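Local atomic coordinates of salicylate 5-hydroxylase, large oxygenase component (Ralstonia sp., PDB entry 7C8Z), a protein that catalyses, as the iron-containing oxygenase component of a multicomponent enzyme, the NADH- and O2-dependent 5-hydroxylation of salicylate to gentisate in naphthalene degradation. Residues A[330-335]-A[339-344]; A[177-182]-A[194-199]; A[34-39]-A[431-436]; A[53-58]-A[229-234]. All coordinates share one frame; numbering follows the deposited sequence.

Contact 1 of 4, residues A[330-335]-A[339-344]; sequences VIIQQQ and VSTRHI
I331 and R342 exchange two backbone bonds, I331 N to R342 O at 2.9 Å and R342 N to I331 O at 2.8 Å, and Q333 and S340 form the second hydrogen-bonded pair of this antiparallel hairpin. The directions of the strand axes stand at 164°. V330–H343, I332–T341 and Q334–V339 are the non-hydrogen-bonded pairs.

Apolar contact is modest. I332 CG1 lies beside T341 CG2 at 4.0 Å, the two side chains pointing the same way. On the other face, I331 CG2 meets R342 CD at 3.9 Å.

The polar contact centres on Q333 OE1, which has three donors. NE and NH2 of R342 both point at this one oxygen (3.2 and 2.8 Å), which lies in the guanidinium plane; NE arrives on an amide lone pair, whereas NH2 approaches from above the amide plane. S340 OG also donates from above that plane. The bend of Q333 at chi2 (-126°) turns the amide toward these groups, its plane 64° from the guanidinium.

All of this is buried, with the R342 side chain about 7 Å from the bound iron and about 5 Å from the side chain of the iron ligand D389. The amide oxygen helps to fix the guanidinium's orientation, and the positive charge of R342 could influence the electrostatics of the metal site.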
loop_
_atom_site.group_PDB
_atom_site.type_symbol
_atom_site.label_atom_id
_atom_site.label_comp_id
_atom_site.label_asym_id
_atom_site.label_seq_id
_atom_site.Cartn_x
_atom_site.Cartn_y
_atom_site.Cartn_z
ATOM N N VAL A 330 -5.996 22.532 16.170
ATOM C CA VAL A 330 -7.247 22.831 15.484
ATOM C C VAL A 330 -7.245 24.197 14.814
ATOM O O VAL A 330 -6.505 25.112 15.184
ATOM C CB VAL A 330 -8.457 22.708 16.443
ATOM C CG1 VAL A 330 -8.594 23.943 17.319
ATOM C CG2 VAL A 330 -9.745 22.421 15.663
ATOM N N ILE A 331 -8.094 24.302 13.794
ATOM C CA ILE A 331 -8.431 25.557 13.146
ATOM C C ILE A 331 -9.933 25.758 13.276
ATOM O O ILE A 331 -10.709 24.830 13.030
ATOM C CB ILE A 331 -8.015 25.553 11.666
ATOM C CG1 ILE A 331 -6.493 25.563 11.551
ATOM C CG2 ILE A 331 -8.633 26.739 10.929
ATOM C CD1 ILE A 331 -5.966 24.635 10.489
ATOM N N ILE A 332 -10.341 26.962 13.658
ATOM C CA ILE A 332 -11.738 27.370 13.624
ATOM C C ILE A 332 -11.875 28.309 12.441
ATOM O O ILE A 332 -11.239 29.370 12.397
ATOM C CB ILE A 332 -12.180 28.046 14.931
ATOM C CG1 ILE A 332 -12.450 27.001 16.013
ATOM C CG2 ILE A 332 -13.434 28.866 14.702
ATOM C CD1 ILE A 332 -11.207 26.491 16.704
ATOM N N GLN A 333 -12.684 27.913 11.472
ATOM C CA GLN A 333 -12.846 28.665 10.242
ATOM C C GLN A 333 -14.212 29.321 10.249
ATOM O O GLN A 333 -15.238 28.636 10.391
ATOM C CB GLN A 333 -12.700 27.765 9.019
ATOM C CG GLN A 333 -13.403 28.307 7.784
ATOM C CD GLN A 333 -14.364 27.307 7.173
ATOM O OE1 GLN A 333 -14.021 26.138 6.975
ATOM N NE2 GLN A 333 -15.577 27.760 6.871
ATOM N N GLN A 334 -14.219 30.643 10.101
ATOM C CA GLN A 334 -15.401 31.377 9.682
ATOM C C GLN A 334 -15.033 32.076 8.382
ATOM O O GLN A 334 -14.294 33.068 8.385
ATOM C CB GLN A 334 -15.862 32.375 10.744
ATOM C CG GLN A 334 -17.115 33.151 10.355
ATOM C CD GLN A 334 -16.800 34.408 9.561
ATOM O OE1 GLN A 334 -15.859 35.139 9.884
ATOM N NE2 GLN A 334 -17.581 34.664 8.515
ATOM N N GLN A 335 -15.615 31.567 7.293
ATOM C CA GLN A 335 -15.454 32.121 5.923
ATOM C C GLN A 335 -16.858 32.391 5.369
ATOM O O GLN A 335 -17.625 31.421 5.219
ATOM C CB GLN A 335 -14.687 31.140 5.034
ATOM C CG GLN A 335 -14.039 31.795 3.822
ATOM C CD GLN A 335 -12.533 31.806 3.918
ATOM O OE1 GLN A 335 -11.910 30.829 4.328
ATOM N NE2 GLN A 335 -11.933 32.921 3.536
ATOM N N VAL A 339 -18.933 27.724 8.320
ATOM C CA VAL A 339 -18.270 27.702 9.612
ATOM C C VAL A 339 -17.982 26.250 9.981
ATOM O O VAL A 339 -18.874 25.382 9.933
ATOM C CB VAL A 339 -19.081 28.429 10.707
ATOM C CG1 VAL A 339 -20.471 27.855 10.856
ATOM C CG2 VAL A 339 -18.331 28.406 12.030
ATOM N N SER A 340 -16.722 25.985 10.311
ATOM C CA SER A 340 -16.269 24.618 10.507
ATOM C C SER A 340 -15.098 24.614 11.474
ATOM O O SER A 340 -14.447 25.635 11.702
ATOM C CB SER A 340 -15.859 23.964 9.182
ATOM O OG SER A 340 -14.601 24.452 8.748
ATOM N N THR A 341 -14.854 23.454 12.066
ATOM C CA THR A 341 -13.574 23.201 12.709
ATOM C C THR A 341 -12.799 22.211 11.856
ATOM O O THR A 341 -13.382 21.387 11.151
ATOM C CB THR A 341 -13.720 22.682 14.149
ATOM O OG1 THR A 341 -14.460 21.459 14.157
ATOM C CG2 THR A 341 -14.429 23.704 15.029
ATOM N N ARG A 342 -11.479 22.355 11.867
ATOM C CA ARG A 342 -10.570 21.537 11.074
ATOM C C ARG A 342 -9.536 20.958 12.027
ATOM O O ARG A 342 -8.698 21.691 12.567
ATOM C CB ARG A 342 -9.909 22.357 9.977
ATOM C CG ARG A 342 -10.880 23.203 9.187
ATOM C CD ARG A 342 -10.131 24.194 8.334
ATOM N NE ARG A 342 -11.031 25.012 7.535
ATOM C CZ ARG A 342 -10.619 25.867 6.611
ATOM N NH1 ARG A 342 -9.319 26.010 6.380
ATOM N NH2 ARG A 342 -11.502 26.576 5.917
ATOM N N HIS A 343 -9.614 19.651 12.241
ATOM C CA HIS A 343 -8.849 18.949 13.257
ATOM C C HIS A 343 -7.623 18.311 12.616
ATOM O O HIS A 343 -7.752 17.576 11.627
ATOM C CB HIS A 343 -9.740 17.892 13.915
ATOM C CG HIS A 343 -9.132 17.220 15.108
ATOM N ND1 HIS A 343 -9.753 16.179 15.762
ATOM C CD2 HIS A 343 -7.971 17.442 15.769
ATOM C CE1 HIS A 343 -8.998 15.783 16.772
ATOM N NE2 HIS A 343 -7.912 16.533 16.798
ATOM N N ILE A 344 -6.439 18.631 13.163
ATOM C CA ILE A 344 -5.169 18.054 12.725
ATOM C C ILE A 344 -4.875 16.817 13.560
ATOM O O ILE A 344 -4.878 16.874 14.795
ATOM C CB ILE A 344 -4.023 19.071 12.853
ATOM C CG1 ILE A 344 -4.242 20.265 11.933
ATOM C CG2 ILE A 344 -2.685 18.411 12.529
ATOM C CD1 ILE A 344 -3.170 21.296 12.074
#

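Contact 2 of 4, residues A[177-182]-A[194-199]; sequences KVAARG and EPFEEF
A179 CB rests on F196 CB at 3.8 Å, where strand 175-181 of the Rieske domain's antiparallel sheet meets the first turn of helix 196-211. The same methyl also reaches F196 CG, coming in obliquely to the ring. With CG anti to the backbone N (chi1 -177°), the phenyl group extends from the helix toward the strand, and R181 CD comes to the ring's edge, 4.4 Å from F196 CE2.

The one polar link is a salt bridge, R181 NH1 to E197 OE2 at 3.2 Å. R181 is extended from CG to NE, and E197 bends at chi2, which brings its carboxylate back toward the strand. The two planes stand 60° apart; OE2 sits at the guanidinium edge, but the N-H...O angle is only 131°, so the hydrogen bond within this ion pair is weak. R181 has a further partner on the same helix: its NE pairs with D209, a little over three turns beyond E197.

In the next shell, F196 also meets W68 of a loop and F208 of its own helix, both edge-to-face, and F186 of strand 184-188, the hairpin partner of strand 175-181. P195 takes the N-cap position that starts the helix, and its carbonyl O accepts from F199 N at 2.7 Å.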
loop_
_atom_site.group_PDB
_atom_site.type_symbol
_atom_site.label_atom_id
_atom_site.label_comp_id
_atom_site.label_asym_id
_atom_site.label_seq_id
_atom_site.Cartn_x
_atom_site.Cartn_y
_atom_site.Cartn_z
ATOM N N LYS A 177 -8.214 15.926 31.397
ATOM C CA LYS A 177 -8.986 17.087 31.809
ATOM C C LYS A 177 -9.706 17.662 30.600
ATOM O O LYS A 177 -9.188 17.626 29.480
ATOM C CB LYS A 177 -8.091 18.140 32.460
ATOM C CG LYS A 177 -8.866 19.312 33.055
ATOM C CD LYS A 177 -8.306 19.761 34.399
ATOM C CE LYS A 177 -7.146 20.721 34.228
ATOM N NZ LYS A 177 -7.553 22.125 34.490
ATOM N N VAL A 178 -10.916 18.167 30.824
ATOM C CA VAL A 178 -11.823 18.563 29.754
ATOM C C VAL A 178 -12.183 20.032 29.932
ATOM O O VAL A 178 -12.455 20.483 31.049
ATOM C CB VAL A 178 -13.093 17.686 29.739
ATOM C CG1 VAL A 178 -13.983 18.058 28.571
ATOM C CG2 VAL A 178 -12.715 16.215 29.673
ATOM N N ALA A 179 -12.176 20.781 28.829
ATOM C CA ALA A 179 -12.589 22.181 28.825
ATOM C C ALA A 179 -13.602 22.374 27.704
ATOM O O ALA A 179 -13.261 22.242 26.524
ATOM C CB ALA A 179 -11.392 23.114 28.645
ATOM N N ALA A 180 -14.843 22.663 28.069
ATOM C CA ALA A 180 -15.901 22.932 27.109
ATOM C C ALA A 180 -16.343 24.386 27.220
ATOM O O ALA A 180 -16.481 24.920 28.323
ATOM C CB ALA A 180 -17.095 21.997 27.321
ATOM N N ARG A 181 -16.545 25.023 26.069
ATOM C CA ARG A 181 -16.943 26.424 26.033
ATOM C C ARG A 181 -17.583 26.722 24.687
ATOM O O ARG A 181 -17.053 26.325 23.645
ATOM C CB ARG A 181 -15.752 27.356 26.265
ATOM C CG ARG A 181 -16.150 28.827 26.292
ATOM C CD ARG A 181 -14.953 29.747 26.426
ATOM N NE ARG A 181 -15.360 31.146 26.542
ATOM C CZ ARG A 181 -15.260 31.863 27.657
ATOM N NH1 ARG A 181 -14.768 31.311 28.757
ATOM N NH2 ARG A 181 -15.651 33.131 27.675
ATOM N N GLY A 182 -18.733 27.393 24.717
ATOM C CA GLY A 182 -19.399 27.835 23.507
ATOM C C GLY A 182 -19.852 26.722 22.585
ATOM O O GLY A 182 -20.254 26.978 21.446
ATOM N N GLU A 194 -2.665 25.202 32.179
ATOM C CA GLU A 194 -3.324 26.487 32.372
ATOM C C GLU A 194 -4.787 26.365 31.967
ATOM O O GLU A 194 -5.124 25.528 31.120
ATOM C CB GLU A 194 -2.622 27.566 31.548
ATOM C CG GLU A 194 -2.380 27.140 30.106
ATOM C CD GLU A 194 -1.284 27.935 29.426
ATOM O OE1 GLU A 194 -1.313 29.183 29.507
ATOM O OE2 GLU A 194 -0.396 27.306 28.805
ATOM N N PRO A 195 -5.690 27.135 32.573
ATOM C CA PRO A 195 -7.089 27.110 32.131
ATOM C C PRO A 195 -7.217 27.462 30.655
ATOM O O PRO A 195 -6.363 28.130 30.067
ATOM C CB PRO A 195 -7.766 28.161 33.018
ATOM C CG PRO A 195 -6.893 28.264 34.219
ATOM C CD PRO A 195 -5.493 27.978 33.762
ATOM N N PHE A 196 -8.313 26.986 30.058
ATOM C CA PHE A 196 -8.537 27.167 28.626
ATOM C C PHE A 196 -8.516 28.641 28.239
ATOM O O PHE A 196 -7.932 29.016 27.211
ATOM C CB PHE A 196 -9.867 26.520 28.237
ATOM C CG PHE A 196 -10.166 26.580 26.771
ATOM C CD1 PHE A 196 -9.482 25.775 25.874
ATOM C CD2 PHE A 196 -11.143 27.435 26.286
ATOM C CE1 PHE A 196 -9.765 25.826 24.520
ATOM C CE2 PHE A 196 -11.429 27.491 24.932
ATOM C CZ PHE A 196 -10.739 26.687 24.049
ATOM N N GLU A 197 -9.149 29.490 29.053
ATOM C CA GLU A 197 -9.209 30.920 28.762
ATOM C C GLU A 197 -7.816 31.542 28.767
ATOM O O GLU A 197 -7.458 32.301 27.859
ATOM C CB GLU A 197 -10.128 31.613 29.767
ATOM C CG GLU A 197 -11.581 31.139 29.707
ATOM C CD GLU A 197 -11.807 29.815 30.433
ATOM O OE1 GLU A 197 -10.945 29.433 31.253
ATOM O OE2 GLU A 197 -12.839 29.151 30.171
ATOM N N GLU A 198 -7.010 31.225 29.784
ATOM C CA GLU A 198 -5.637 31.719 29.810
ATOM C C GLU A 198 -4.781 31.047 28.745
ATOM O O GLU A 198 -3.793 31.631 28.287
ATOM C CB GLU A 198 -5.028 31.501 31.195
ATOM C CG GLU A 198 -5.640 32.370 32.282
ATOM C CD GLU A 198 -5.177 31.976 33.668
ATOM O OE1 GLU A 198 -5.986 32.074 34.614
ATOM O OE2 GLU A 198 -4.005 31.568 33.809
ATOM N N PHE A 199 -5.142 29.828 28.342
ATOM C CA PHE A 199 -4.441 29.179 27.241
ATOM C C PHE A 199 -4.627 29.964 25.951
ATOM O O PHE A 199 -3.680 30.132 25.174
ATOM C CB PHE A 199 -4.937 27.740 27.077
ATOM C CG PHE A 199 -4.209 26.954 26.017
ATOM C CD1 PHE A 199 -2.879 26.599 26.186
ATOM C CD2 PHE A 199 -4.861 26.549 24.860
ATOM C CE1 PHE A 199 -2.210 25.866 25.216
ATOM C CE2 PHE A 199 -4.197 25.815 23.889
ATOM C CZ PHE A 199 -2.869 25.475 24.069
#

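Contact 3 of 4, residues A[34-39]-A[431-436]; sequences PKWPGE and GMYDYW
The CA atoms of W36 and Y433 are 11.1 Å apart, the nearest pair between the irregular segment 34-39 and segment 431-436 of helix 427-440, so the gap is bridged wholly by aromatic side chains. W36 supplies the bridge: CG anti to the backbone N (chi1 -175°) sends the indole toward the helix, six-membered ring leading. Its CZ3 meets W436 CZ3 at 3.5 Å. The six-membered rings have centroids 5.7 Å apart and planes inclined at 41°, an oblique pairing. The adjacent CH2 of W36 reaches Y433 CD1 at 4.1 Å; here Y433 CD1 lies near the indole plane, and the two side chains cross at about a right angle.

In fold terms, an N-terminal loop is laid against the C-terminal helix of the catalytic domain, nearly 400 residues later in the chain. The loop bends sharply at P37, the centre of an inverse gamma turn, and P37 CD sits 3.4 Å above one face of the W36 ring, toward its rim. R437, next along the helix, makes a cation-pi contact with W36. The polar ends of the two helix aromatics are engaged by other residues: Y433 OH bonds to E236, while the indole N-H of W436 is taken up by E58 of helix 52-63.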
loop_
_atom_site.group_PDB
_atom_site.type_symbol
_atom_site.label_atom_id
_atom_site.label_comp_id
_atom_site.label_asym_id
_atom_site.label_seq_id
_atom_site.Cartn_x
_atom_site.Cartn_y
_atom_site.Cartn_z
ATOM N N PRO A 34 22.417 18.610 13.650
ATOM C CA PRO A 34 21.987 19.889 13.089
ATOM C C PRO A 34 21.730 20.894 14.191
ATOM O O PRO A 34 21.271 20.558 15.282
ATOM C CB PRO A 34 20.696 19.521 12.352
ATOM C CG PRO A 34 20.289 18.158 12.858
ATOM C CD PRO A 34 21.307 17.651 13.814
ATOM N N LYS A 35 22.009 22.148 13.864
ATOM C CA LYS A 35 21.744 23.277 14.739
ATOM C C LYS A 35 20.973 24.325 13.957
ATOM O O LYS A 35 21.226 24.525 12.768
ATOM C CB LYS A 35 23.036 23.884 15.312
ATOM C CG LYS A 35 23.474 23.237 16.607
ATOM C CD LYS A 35 22.420 23.446 17.684
ATOM C CE LYS A 35 21.889 22.119 18.208
ATOM N NZ LYS A 35 20.567 22.278 18.870
ATOM N N TRP A 36 20.036 24.983 14.627
ATOM C CA TRP A 36 19.162 25.918 13.939
ATOM C C TRP A 36 19.987 27.040 13.307
ATOM O O TRP A 36 20.979 27.492 13.891
ATOM C CB TRP A 36 18.133 26.486 14.917
ATOM C CG TRP A 36 17.111 27.369 14.286
ATOM C CD1 TRP A 36 17.273 28.669 13.913
ATOM C CD2 TRP A 36 15.761 27.022 13.957
ATOM N NE1 TRP A 36 16.111 29.155 13.367
ATOM C CE2 TRP A 36 15.166 28.164 13.384
ATOM C CE3 TRP A 36 14.998 25.855 14.086
ATOM C CZ2 TRP A 36 13.845 28.177 12.942
ATOM C CZ3 TRP A 36 13.687 25.869 13.646
ATOM C CH2 TRP A 36 13.124 27.024 13.082
ATOM N N PRO A 37 19.611 27.506 12.112
ATOM C CA PRO A 37 20.405 28.542 11.432
ATOM C C PRO A 37 20.333 29.897 12.120
ATOM O O PRO A 37 19.532 30.759 11.742
ATOM C CB PRO A 37 19.798 28.609 10.023
ATOM C CG PRO A 37 18.820 27.498 9.908
ATOM C CD PRO A 37 18.672 26.804 11.218
ATOM N N GLY A 38 21.164 30.085 13.146
ATOM C CA GLY A 38 21.249 31.357 13.834
ATOM C C GLY A 38 20.157 31.559 14.870
ATOM O O GLY A 38 19.572 30.612 15.410
ATOM N N GLU A 39 19.880 32.830 15.144
ATOM C CA GLU A 39 18.865 33.234 16.103
ATOM C C GLU A 39 17.643 33.771 15.363
ATOM O O GLU A 39 17.621 33.871 14.133
ATOM C CB GLU A 39 19.428 34.288 17.061
ATOM C CG GLU A 39 20.692 33.862 17.792
ATOM C CD GLU A 39 20.448 33.590 19.262
ATOM O OE1 GLU A 39 20.877 32.524 19.753
ATOM O OE2 GLU A 39 19.824 34.444 19.928
ATOM N N GLY A 431 6.353 33.871 14.574
ATOM C CA GLY A 431 6.003 33.678 15.969
ATOM C C GLY A 431 5.786 32.219 16.314
ATOM O O GLY A 431 6.201 31.754 17.384
ATOM N N MET A 432 5.118 31.485 15.424
ATOM C CA MET A 432 4.952 30.051 15.606
ATOM C C MET A 432 6.295 29.383 15.841
ATOM O O MET A 432 6.459 28.602 16.780
ATOM C CB MET A 432 4.254 29.449 14.382
ATOM C CG MET A 432 4.165 27.933 14.380
ATOM S SD MET A 432 3.165 27.299 13.017
ATOM C CE MET A 432 3.981 25.745 12.690
ATOM N N TYR A 433 7.286 29.711 15.020
ATOM C CA TYR A 433 8.562 29.022 15.155
ATOM C C TYR A 433 9.440 29.598 16.260
ATOM O O TYR A 433 10.302 28.882 16.771
ATOM C CB TYR A 433 9.275 28.991 13.809
ATOM C CG TYR A 433 8.689 27.891 12.964
ATOM C CD1 TYR A 433 9.041 26.563 13.184
ATOM C CD2 TYR A 433 7.739 28.166 11.990
ATOM C CE1 TYR A 433 8.492 25.542 12.435
ATOM C CE2 TYR A 433 7.183 27.151 11.231
ATOM C CZ TYR A 433 7.562 25.842 11.460
ATOM O OH TYR A 433 7.010 24.828 10.714
ATOM N N ASP A 434 9.220 30.847 16.672
ATOM C CA ASP A 434 9.783 31.305 17.940
ATOM C C ASP A 434 9.311 30.412 19.086
ATOM O O ASP A 434 10.121 29.873 19.860
ATOM C CB ASP A 434 9.397 32.768 18.177
ATOM C CG ASP A 434 9.857 33.293 19.527
ATOM O OD1 ASP A 434 11.051 33.633 19.663
ATOM O OD2 ASP A 434 9.019 33.378 20.450
ATOM N N TYR A 435 7.991 30.228 19.188
ATOM C CA TYR A 435 7.434 29.339 20.205
ATOM C C TYR A 435 7.963 27.919 20.047
ATOM O O TYR A 435 8.238 27.232 21.039
ATOM C CB TYR A 435 5.906 29.355 20.121
ATOM C CG TYR A 435 5.214 28.521 21.173
ATOM C CD1 TYR A 435 5.025 29.010 22.455
ATOM C CD2 TYR A 435 4.743 27.244 20.882
ATOM C CE1 TYR A 435 4.392 28.257 23.420
ATOM C CE2 TYR A 435 4.106 26.482 21.847
ATOM C CZ TYR A 435 3.936 26.997 23.114
ATOM O OH TYR A 435 3.308 26.262 24.092
ATOM N N TRP A 436 8.104 27.463 18.801
ATOM C CA TRP A 436 8.589 26.114 18.530
ATOM C C TRP A 436 10.007 25.924 19.053
ATOM O O TRP A 436 10.293 24.953 19.765
ATOM C CB TRP A 436 8.527 25.845 17.027
ATOM C CG TRP A 436 8.821 24.432 16.625
ATOM C CD1 TRP A 436 7.920 23.423 16.469
ATOM C CD2 TRP A 436 10.103 23.881 16.304
ATOM N NE1 TRP A 436 8.560 22.273 16.075
ATOM C CE2 TRP A 436 9.902 22.526 15.970
ATOM C CE3 TRP A 436 11.403 24.397 16.275
ATOM C CZ2 TRP A 436 10.950 21.681 15.609
ATOM C CZ3 TRP A 436 12.442 23.556 15.918
ATOM C CH2 TRP A 436 12.210 22.214 15.588
#

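Contact 4 of 4, residues A[53-58]-A[229-234]; sequences DLYKRE and GNWKLM
E58 takes both W231 and K232 as partners, tying helix 52-63 to the side-chain-capped N-terminus of helix 232-238. Its chain is extended beyond CG, and its two oxygens divide the work. OE1 accepts from W231 NE1 at 3.2 Å, a fairly straight bond (159°) that lies near the indole plane but meets the carboxylate from above its own plane. OE2 faces K232 NZ in a salt bridge; the charge pairing is plausible, but the modelled distance is too short to be trusted at this resolution. W436 NE1 is a further donor to OE2.

K232 is bent at chi3 and chi4, folding its ammonium group back toward E58. NZ also bonds to A48 O and, weakly, to N230 OD1. That amide oxygen has a second task: it accepts from K232 N at 3.1 Å, from above the amide plane, as the capping bond of helix 232-238. N230 ND2 in turn is satisfied by H349 O, and N230 N by Q397 OE1.

Y55 adds the apolar part. Its hydroxyl is bonded to E90, while the ring edge, through CE1, touches W231 CD1 at 4.0 Å. W231 receives K232 CG on one indole face, 3.5 Å above the plane.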
loop_
_atom_site.group_PDB
_atom_site.type_symbol
_atom_site.label_atom_id
_atom_site.label_comp_id
_atom_site.label_asym_id
_atom_site.label_seq_id
_atom_site.Cartn_x
_atom_site.Cartn_y
_atom_site.Cartn_z
ATOM N N ASP A 53 12.600 12.118 15.315
ATOM C CA ASP A 53 12.844 12.404 16.727
ATOM C C ASP A 53 12.236 13.746 17.112
ATOM O O ASP A 53 11.611 13.879 18.175
ATOM C CB ASP A 53 14.345 12.372 17.021
ATOM C CG ASP A 53 15.132 13.316 16.146
ATOM O OD1 ASP A 53 14.819 13.422 14.946
ATOM O OD2 ASP A 53 16.069 13.952 16.658
ATOM N N LEU A 54 12.400 14.749 16.248
ATOM C CA LEU A 54 11.724 16.023 16.450
ATOM C C LEU A 54 10.212 15.845 16.492
ATOM O O LEU A 54 9.532 16.498 17.289
ATOM C CB LEU A 54 12.119 17.010 15.350
ATOM C CG LEU A 54 13.524 17.607 15.471
ATOM C CD1 LEU A 54 13.755 18.681 14.423
ATOM C CD2 LEU A 54 13.768 18.153 16.873
ATOM N N TYR A 55 9.664 14.954 15.656
ATOM C CA TYR A 55 8.213 14.764 15.637
ATOM C C TYR A 55 7.710 14.137 16.931
ATOM O O TYR A 55 6.666 14.535 17.457
ATOM C CB TYR A 55 7.800 13.906 14.443
ATOM C CG TYR A 55 6.361 13.446 14.525
ATOM C CD1 TYR A 55 5.319 14.333 14.300
ATOM C CD2 TYR A 55 6.045 12.128 14.837
ATOM C CE1 TYR A 55 4.000 13.923 14.379
ATOM C CE2 TYR A 55 4.728 11.709 14.920
ATOM C CZ TYR A 55 3.713 12.612 14.687
ATOM O OH TYR A 55 2.404 12.210 14.766
ATOM N N LYS A 56 8.440 13.154 17.460
ATOM C CA LYS A 56 8.057 12.543 18.729
ATOM C C LYS A 56 8.185 13.537 19.871
ATOM O O LYS A 56 7.365 13.532 20.805
ATOM C CB LYS A 56 8.893 11.294 19.003
ATOM C CG LYS A 56 8.510 10.144 18.093
ATOM C CD LYS A 56 9.520 9.025 18.155
ATOM C CE LYS A 56 9.514 8.385 19.517
ATOM N NZ LYS A 56 10.873 7.966 19.917
ATOM N N ARG A 57 9.225 14.387 19.840
ATOM C CA ARG A 57 9.305 15.439 20.847
ATOM C C ARG A 57 8.139 16.411 20.708
ATOM O O ARG A 57 7.635 16.934 21.709
ATOM C CB ARG A 57 10.633 16.168 20.739
ATOM C CG ARG A 57 10.916 17.062 21.933
ATOM C CD ARG A 57 12.090 17.988 21.682
ATOM N NE ARG A 57 13.252 17.251 21.201
ATOM C CZ ARG A 57 14.303 17.811 20.616
ATOM N NH1 ARG A 57 14.346 19.123 20.434
ATOM N NH2 ARG A 57 15.310 17.053 20.209
ATOM N N GLU A 58 7.707 16.674 19.470
ATOM C CA GLU A 58 6.531 17.510 19.251
ATOM C C GLU A 58 5.297 16.884 19.875
ATOM O O GLU A 58 4.482 17.581 20.485
ATOM C CB GLU A 58 6.313 17.734 17.754
ATOM C CG GLU A 58 7.317 18.655 17.108
ATOM C CD GLU A 58 7.132 18.748 15.616
ATOM O OE1 GLU A 58 6.827 17.716 14.984
ATOM O OE2 GLU A 58 7.304 19.856 15.071
ATOM N N GLY A 229 2.022 15.576 4.408
ATOM C CA GLY A 229 3.007 16.573 4.769
ATOM C C GLY A 229 3.084 16.720 6.276
ATOM O O GLY A 229 2.199 16.263 7.007
ATOM N N ASN A 230 4.141 17.394 6.736
ATOM C CA ASN A 230 4.295 17.613 8.168
ATOM C C ASN A 230 3.154 18.471 8.693
ATOM O O ASN A 230 2.760 19.460 8.068
ATOM C CB ASN A 230 5.635 18.277 8.477
ATOM C CG ASN A 230 5.925 18.337 9.969
ATOM O OD1 ASN A 230 5.563 19.298 10.644
ATOM N ND2 ASN A 230 6.580 17.307 10.489
ATOM N N TRP A 231 2.649 18.104 9.871
ATOM C CA TRP A 231 1.443 18.733 10.399
ATOM C C TRP A 231 1.610 20.234 10.570
ATOM O O TRP A 231 0.645 20.988 10.393
ATOM C CB TRP A 231 1.061 18.083 11.726
ATOM C CG TRP A 231 2.042 18.364 12.811
ATOM C CD1 TRP A 231 3.164 17.646 13.111
ATOM C CD2 TRP A 231 2.000 19.452 13.736
ATOM N NE1 TRP A 231 3.822 18.220 14.170
ATOM C CE2 TRP A 231 3.129 19.332 14.573
ATOM C CE3 TRP A 231 1.119 20.518 13.938
ATOM C CZ2 TRP A 231 3.398 20.235 15.595
ATOM C CZ3 TRP A 231 1.387 21.414 14.955
ATOM C CH2 TRP A 231 2.517 21.267 15.772
ATOM N N LYS A 232 2.820 20.684 10.920
ATOM C CA LYS A 232 3.075 22.112 11.098
ATOM C C LYS A 232 2.691 22.907 9.856
ATOM O O LYS A 232 2.192 24.036 9.959
ATOM C CB LYS A 232 4.544 22.337 11.450
ATOM C CG LYS A 232 4.945 21.758 12.796
ATOM C CD LYS A 232 6.278 22.313 13.270
ATOM C CE LYS A 232 7.428 21.754 12.448
ATOM N NZ LYS A 232 7.761 20.344 12.806
ATOM N N LEU A 233 2.890 22.317 8.671
ATOM C CA LEU A 233 2.571 23.012 7.428
ATOM C C LEU A 233 1.109 23.433 7.369
ATOM O O LEU A 233 0.776 24.417 6.700
ATOM C CB LEU A 233 2.906 22.127 6.231
ATOM C CG LEU A 233 4.389 22.021 5.902
ATOM C CD1 LEU A 233 4.596 21.061 4.743
ATOM C CD2 LEU A 233 4.953 23.389 5.584
ATOM N N MET A 234 0.222 22.717 8.063
ATOM C CA MET A 234 -1.175 23.134 8.087
ATOM C C MET A 234 -1.350 24.382 8.938
ATOM O O MET A 234 -1.999 25.349 8.518
ATOM C CB MET A 234 -2.064 22.000 8.596
ATOM C CG MET A 234 -3.551 22.336 8.588
ATOM S SD MET A 234 -4.072 23.203 7.095
ATOM C CE MET A 234 -4.269 21.854 5.931
#

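Overall arrangement
Contacts 1, 3 and 4 are buried, whereas contact 2 is partly buried at the strand–helix junction beside the Rieske sheet. Contact 1 lies nearest the chain centre (about 9 Å from its own centre) and is the one close to iron; its backbone ladder contrasts with contacts 2 to 4, which rest on side chains. The purely aromatic contact 3 adjoins contact 4, where aromatic and charged groups mix; their centres are about 14 Å apart, and they share the W436–E58 bond. Contact 4 also touches contact 1, with M234 packing on I331 and I344, so helix 232-238 of contact 4 touches contacts 1 and 3. Contact 2 touches none of the others; its centre is about 17 Å from that of contact 1.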